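Local coordinates for hypothetical 30.2 KD protein c25g10.02 IN chromosome I (Schizosaccharomyces pombe, PDB 1KCF), which resolves Holliday junctions as a homodimeric mitochondrial endonuclease, cutting at the point of strand exchange after CT or TT, and seems important for maintaining mitochondrial DNA, at residues R41-D46 with F52-A57; I114-Q119 with M141-H146. All blocks are in the same frame, centred on the assembly; numbering follows the deposited sequence.

Interaction 1: residues R41-D46 with F52-A57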
# COMPACT_ATOMS: atom_id res chain seq x y z
N ARG A 41 -11.72 9.09 -21.31
CA ARG A 41 -11.61 7.87 -20.51
C ARG A 41 -10.92 8.17 -19.18
O ARG A 41 -9.90 7.58 -18.83
CB ARG A 41 -10.85 6.80 -21.29
CG ARG A 41 -11.44 6.50 -22.66
CD ARG A 41 -10.78 5.29 -23.31
NE ARG A 41 -11.25 4.03 -22.74
CZ ARG A 41 -12.46 3.50 -22.97
NH1 ARG A 41 -13.32 4.13 -23.77
NH2 ARG A 41 -12.81 2.36 -22.41
N VAL A 42 -11.49 9.11 -18.44
CA VAL A 42 -10.97 9.51 -17.14
C VAL A 42 -11.72 8.75 -16.05
O VAL A 42 -12.94 8.87 -15.92
CB VAL A 42 -11.16 11.03 -16.93
CG1 VAL A 42 -10.60 11.44 -15.58
CG2 VAL A 42 -10.46 11.79 -18.06
N LEU A 43 -10.99 7.96 -15.27
CA LEU A 43 -11.60 7.19 -14.19
C LEU A 43 -11.32 7.82 -12.83
O LEU A 43 -10.20 7.73 -12.31
CB LEU A 43 -11.08 5.75 -14.21
CG LEU A 43 -11.66 4.85 -13.11
CD1 LEU A 43 -13.15 4.65 -13.32
CD2 LEU A 43 -10.93 3.51 -13.11
N GLY A 44 -12.34 8.46 -12.26
CA GLY A 44 -12.19 9.07 -10.95
C GLY A 44 -12.56 8.07 -9.87
O GLY A 44 -13.64 7.48 -9.93
N ILE A 45 -11.68 7.88 -8.90
CA ILE A 45 -11.93 6.93 -7.83
C ILE A 45 -11.87 7.51 -6.42
O ILE A 45 -10.92 8.20 -6.05
CB ILE A 45 -10.95 5.75 -7.90
CG1 ILE A 45 -11.16 4.97 -9.19
CG2 ILE A 45 -11.14 4.84 -6.69
CD1 ILE A 45 -10.16 3.87 -9.41
N ASP A 46 -12.90 7.22 -5.64
CA ASP A 46 -12.99 7.65 -4.25
C ASP A 46 -12.70 6.42 -3.41
O ASP A 46 -13.58 5.56 -3.25
CB ASP A 46 -14.39 8.15 -3.94
CG ASP A 46 -14.43 9.63 -3.68
OD1 ASP A 46 -13.61 10.11 -2.88
OD2 ASP A 46 -15.29 10.31 -4.28
N PHE A 52 -16.81 2.24 -1.90
CA PHE A 52 -15.89 2.52 -2.99
C PHE A 52 -16.73 3.22 -4.04
O PHE A 52 -17.79 2.73 -4.42
CB PHE A 52 -15.33 1.21 -3.55
CG PHE A 52 -14.37 1.39 -4.70
CD1 PHE A 52 -13.03 1.69 -4.47
CD2 PHE A 52 -14.80 1.26 -6.01
CE1 PHE A 52 -12.14 1.85 -5.53
CE2 PHE A 52 -13.92 1.41 -7.08
CZ PHE A 52 -12.59 1.71 -6.84
N SER A 53 -16.28 4.38 -4.51
CA SER A 53 -17.03 5.09 -5.52
C SER A 53 -16.14 5.42 -6.71
O SER A 53 -14.94 5.65 -6.55
CB SER A 53 -17.61 6.38 -4.94
OG SER A 53 -18.42 7.04 -5.91
N TYR A 54 -16.72 5.43 -7.91
CA TYR A 54 -15.97 5.73 -9.11
C TYR A 54 -16.86 6.41 -10.14
O TYR A 54 -18.08 6.21 -10.15
CB TYR A 54 -15.37 4.44 -9.70
CG TYR A 54 -16.40 3.50 -10.29
CD1 TYR A 54 -16.89 3.69 -11.58
CD2 TYR A 54 -16.91 2.43 -9.55
CE1 TYR A 54 -17.86 2.85 -12.13
CE2 TYR A 54 -17.87 1.58 -10.08
CZ TYR A 54 -18.34 1.79 -11.37
OH TYR A 54 -19.30 0.96 -11.92
N CYS A 55 -16.24 7.21 -11.00
CA CYS A 55 -16.95 7.91 -12.06
C CYS A 55 -16.03 7.85 -13.28
O CYS A 55 -14.90 8.33 -13.24
CB CYS A 55 -17.23 9.37 -11.67
SG CYS A 55 -18.33 10.28 -12.82
N PHE A 56 -16.51 7.24 -14.36
CA PHE A 56 -15.73 7.11 -15.58
C PHE A 56 -16.34 8.07 -16.59
O PHE A 56 -17.51 7.94 -16.95
CB PHE A 56 -15.79 5.66 -16.07
CG PHE A 56 -14.90 5.37 -17.25
CD1 PHE A 56 -13.56 5.73 -17.25
CD2 PHE A 56 -15.41 4.70 -18.37
CE1 PHE A 56 -12.73 5.44 -18.32
CE2 PHE A 56 -14.58 4.40 -19.45
CZ PHE A 56 -13.24 4.77 -19.43
N ALA A 57 -15.56 9.05 -17.03
CA ALA A 57 -16.06 10.05 -17.96
C ALA A 57 -15.06 10.53 -19.00
O ALA A 57 -13.87 10.19 -18.94
CB ALA A 57 -16.57 11.25 -17.17
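Val42, Gly44 and Asp46 exchange paired backbone hydrogen bonds with Ala57, Cys55 and Ser53, six in all, which fixes 42-46 and 52-57 as antiparallel strands, their axes 167° apart. Val42 N reaches Ala57 O at 2.7 Å; the longest, Ser53 N to Asp46 O, is 3.2 Å. Ala57 is matched by two residues, Arg41 and Val42, a G1 beta bulge with Arg41 in the left-handed backbone region.

Apolar contacts gather on the face bearing Leu43, Ile45, Tyr54 and Phe56. Ile45 CG2 lies 3.4 Å from Phe52 CE1, and Leu43 CB meets Phe56 CD1 at 3.9 Å. With CG of Phe56 anti to the backbone N (chi1 -174°), its ring extends to Arg41: Phe56 CZ sits 3.6 Å from Arg41 CB and over one guanidinium face. The ring presents its edge to that face, planes 79° apart; the carbonyls of Phe109 and Asn110 hold the guanidinium.

Asp46, which with Asp230 belongs to the magnesium-binding site, points to the other face; its OD2 nears Asp230 OD2, like charges a divalent cation would probably neutralise. Helix 224-253 packs on Val42, Asp46 and Cys55, helix 91-109 on Leu43, Ile45 and Phe52. Strands 113-118 and 65-73 flank the hairpin.

Interaction 2: residues I114-Q119 with M141-H146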
# COMPACT_ATOMS: atom_id res chain seq x y z
N ILE A 114 -6.37 7.74 -14.41
CA ILE A 114 -7.02 7.28 -13.19
C ILE A 114 -6.72 8.31 -12.11
O ILE A 114 -5.57 8.58 -11.81
CB ILE A 114 -6.48 5.91 -12.72
CG1 ILE A 114 -6.82 4.85 -13.76
CG2 ILE A 114 -7.10 5.54 -11.37
CD1 ILE A 114 -6.19 3.51 -13.47
N LEU A 115 -7.79 8.88 -11.56
CA LEU A 115 -7.69 9.88 -10.50
C LEU A 115 -8.04 9.21 -9.18
O LEU A 115 -9.11 8.61 -9.03
CB LEU A 115 -8.66 11.02 -10.78
CG LEU A 115 -8.60 11.62 -12.19
CD1 LEU A 115 -9.63 12.72 -12.29
CD2 LEU A 115 -7.20 12.15 -12.49
N MET A 116 -7.14 9.33 -8.21
CA MET A 116 -7.36 8.70 -6.92
C MET A 116 -7.41 9.72 -5.78
O MET A 116 -6.57 10.60 -5.67
CB MET A 116 -6.26 7.68 -6.66
CG MET A 116 -6.65 6.54 -5.73
SD MET A 116 -5.30 5.35 -5.57
CE MET A 116 -5.54 4.39 -7.07
N GLU A 117 -8.43 9.57 -4.95
CA GLU A 117 -8.62 10.44 -3.81
C GLU A 117 -9.26 9.57 -2.74
O GLU A 117 -9.98 8.64 -3.06
CB GLU A 117 -9.54 11.59 -4.21
CG GLU A 117 -9.72 12.67 -3.19
CD GLU A 117 -10.33 13.93 -3.80
OE1 GLU A 117 -11.27 14.48 -3.21
OE2 GLU A 117 -9.85 14.36 -4.88
N ARG A 118 -8.98 9.86 -1.48
CA ARG A 118 -9.58 9.07 -0.40
C ARG A 118 -11.02 9.54 -0.22
O ARG A 118 -11.31 10.73 -0.36
CB ARG A 118 -8.83 9.27 0.91
CG ARG A 118 -7.49 8.58 1.01
CD ARG A 118 -6.83 8.90 2.35
NE ARG A 118 -5.56 8.19 2.53
CZ ARG A 118 -4.47 8.41 1.79
NH1 ARG A 118 -4.48 9.32 0.83
NH2 ARG A 118 -3.37 7.70 2.03
N GLN A 119 -11.91 8.61 0.08
CA GLN A 119 -13.30 8.98 0.31
C GLN A 119 -13.33 9.84 1.57
O GLN A 119 -12.39 9.82 2.37
CB GLN A 119 -14.15 7.73 0.51
CG GLN A 119 -15.61 8.03 0.82
CD GLN A 119 -16.35 8.65 -0.35
OE1 GLN A 119 -16.64 7.98 -1.34
NE2 GLN A 119 -16.65 9.95 -0.25
N MET A 141 -1.36 -0.29 -2.20
CA MET A 141 -1.29 -1.48 -3.03
C MET A 141 -1.64 -1.20 -4.49
O MET A 141 -0.97 -1.69 -5.40
CB MET A 141 -2.20 -2.57 -2.46
CG MET A 141 -1.78 -3.01 -1.05
SD MET A 141 -2.68 -4.43 -0.41
CE MET A 141 -1.57 -4.99 0.88
N LEU A 142 -2.69 -0.40 -4.71
CA LEU A 142 -3.11 -0.05 -6.06
C LEU A 142 -1.98 0.67 -6.79
O LEU A 142 -1.76 0.44 -7.98
CB LEU A 142 -4.35 0.85 -6.02
CG LEU A 142 -5.66 0.16 -5.61
CD1 LEU A 142 -6.79 1.18 -5.62
CD2 LEU A 142 -5.98 -0.98 -6.57
N TYR A 143 -1.26 1.53 -6.07
CA TYR A 143 -0.14 2.27 -6.65
C TYR A 143 1.00 1.33 -7.02
O TYR A 143 1.61 1.45 -8.09
CB TYR A 143 0.36 3.31 -5.65
CG TYR A 143 0.01 4.73 -6.03
CD1 TYR A 143 0.82 5.46 -6.90
CD2 TYR A 143 -1.17 5.32 -5.57
CE1 TYR A 143 0.47 6.74 -7.30
CE2 TYR A 143 -1.53 6.60 -5.96
CZ TYR A 143 -0.71 7.31 -6.83
OH TYR A 143 -1.07 8.57 -7.24
N ALA A 144 1.31 0.40 -6.12
CA ALA A 144 2.37 -0.56 -6.38
C ALA A 144 2.02 -1.38 -7.62
O ALA A 144 2.84 -1.54 -8.52
CB ALA A 144 2.54 -1.48 -5.17
N LEU A 145 0.79 -1.89 -7.67
CA LEU A 145 0.37 -2.69 -8.81
C LEU A 145 0.45 -1.90 -10.12
O LEU A 145 0.87 -2.42 -11.15
CB LEU A 145 -1.06 -3.21 -8.61
CG LEU A 145 -1.24 -4.25 -7.50
CD1 LEU A 145 -2.68 -4.74 -7.47
CD2 LEU A 145 -0.30 -5.42 -7.74
N HIS A 146 0.05 -0.63 -10.07
CA HIS A 146 0.08 0.22 -11.25
C HIS A 146 1.50 0.43 -11.77
O HIS A 146 1.78 0.21 -12.95
CB HIS A 146 -0.58 1.57 -10.94
CG HIS A 146 -0.43 2.58 -12.03
ND1 HIS A 146 0.65 3.43 -12.11
CD2 HIS A 146 -1.23 2.88 -13.09
CE1 HIS A 146 0.52 4.21 -13.17
NE2 HIS A 146 -0.61 3.89 -13.78
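Met116 holds CG roughly anti to its backbone nitrogen (chi1 -153°) and stays extended through chi2, then bends at chi3 (-81°), which turns the methyl toward Leu142 while the sulfur remains beside Tyr143. The methyl CE is 3.7 Å from Leu142 CD1 and 3.9 Å from Leu142 CB, so it lies against both the branch and the base of that leucine.

The sulfur makes a Met-aromatic contact: Met116 SD is 4.0 Å from Tyr143 CE2 and 4.1 Å from Tyr143 CD2, near the bond that joins them. Its distance to the ring centroid is 5.1 Å, and its direction is 66° off the ring normal, an oblique approach. The Tyr143 hydroxyl is hydrogen-bonded to Ser165, which restrains the far end of the ring.

Replacing Met116 by an alanine removes both sulfur and methyl, and the loss is likely to open a gap between strand and helix, with Leu142 and Tyr143 left without their partner.

No hydrogen bond crosses this contact, and the nearest CA atoms, those of Met116 and Tyr143, are 9.7 Å apart, so side chains span the whole separation. Leu47 and Leu163 from the adjacent strands also touch this cluster. The second subunit packs on Met141, Tyr143, Ala144 and Leu145, so this helix forms part of the dimer interface. Helix 128-151 is the connection of a beta-alpha-beta crossover between the adjacent parallel strands 113-118 and 162-165, part of the RNase H-like fold of this RuvC-family resolvase.

Both contacts are buried and share one mixed sheet, their centres about 11 Å apart. Strand 42-47 joins them: Ile45 N is 2.7 Å from Leu115 O, and Leu43 O is 2.8 Å from Leu115 N, both probable hydrogen bonds. Interaction 1 works within the sheet, through backbone bonding and 572 Å² of buried surface. Interaction 2 runs from the sheet to helix 128-151, burying 165 Å² through side chains alone. Their places differ too: 41-46 carries the magnesium-site residue Asp46, whose OD1 packs against Gln119 CA at 3.4 Å, whereas the 141-146 helix segment meets the second subunit. The sheet carries the metal-site residue, and helix 128-151 packed upon it reaches the dimer interface.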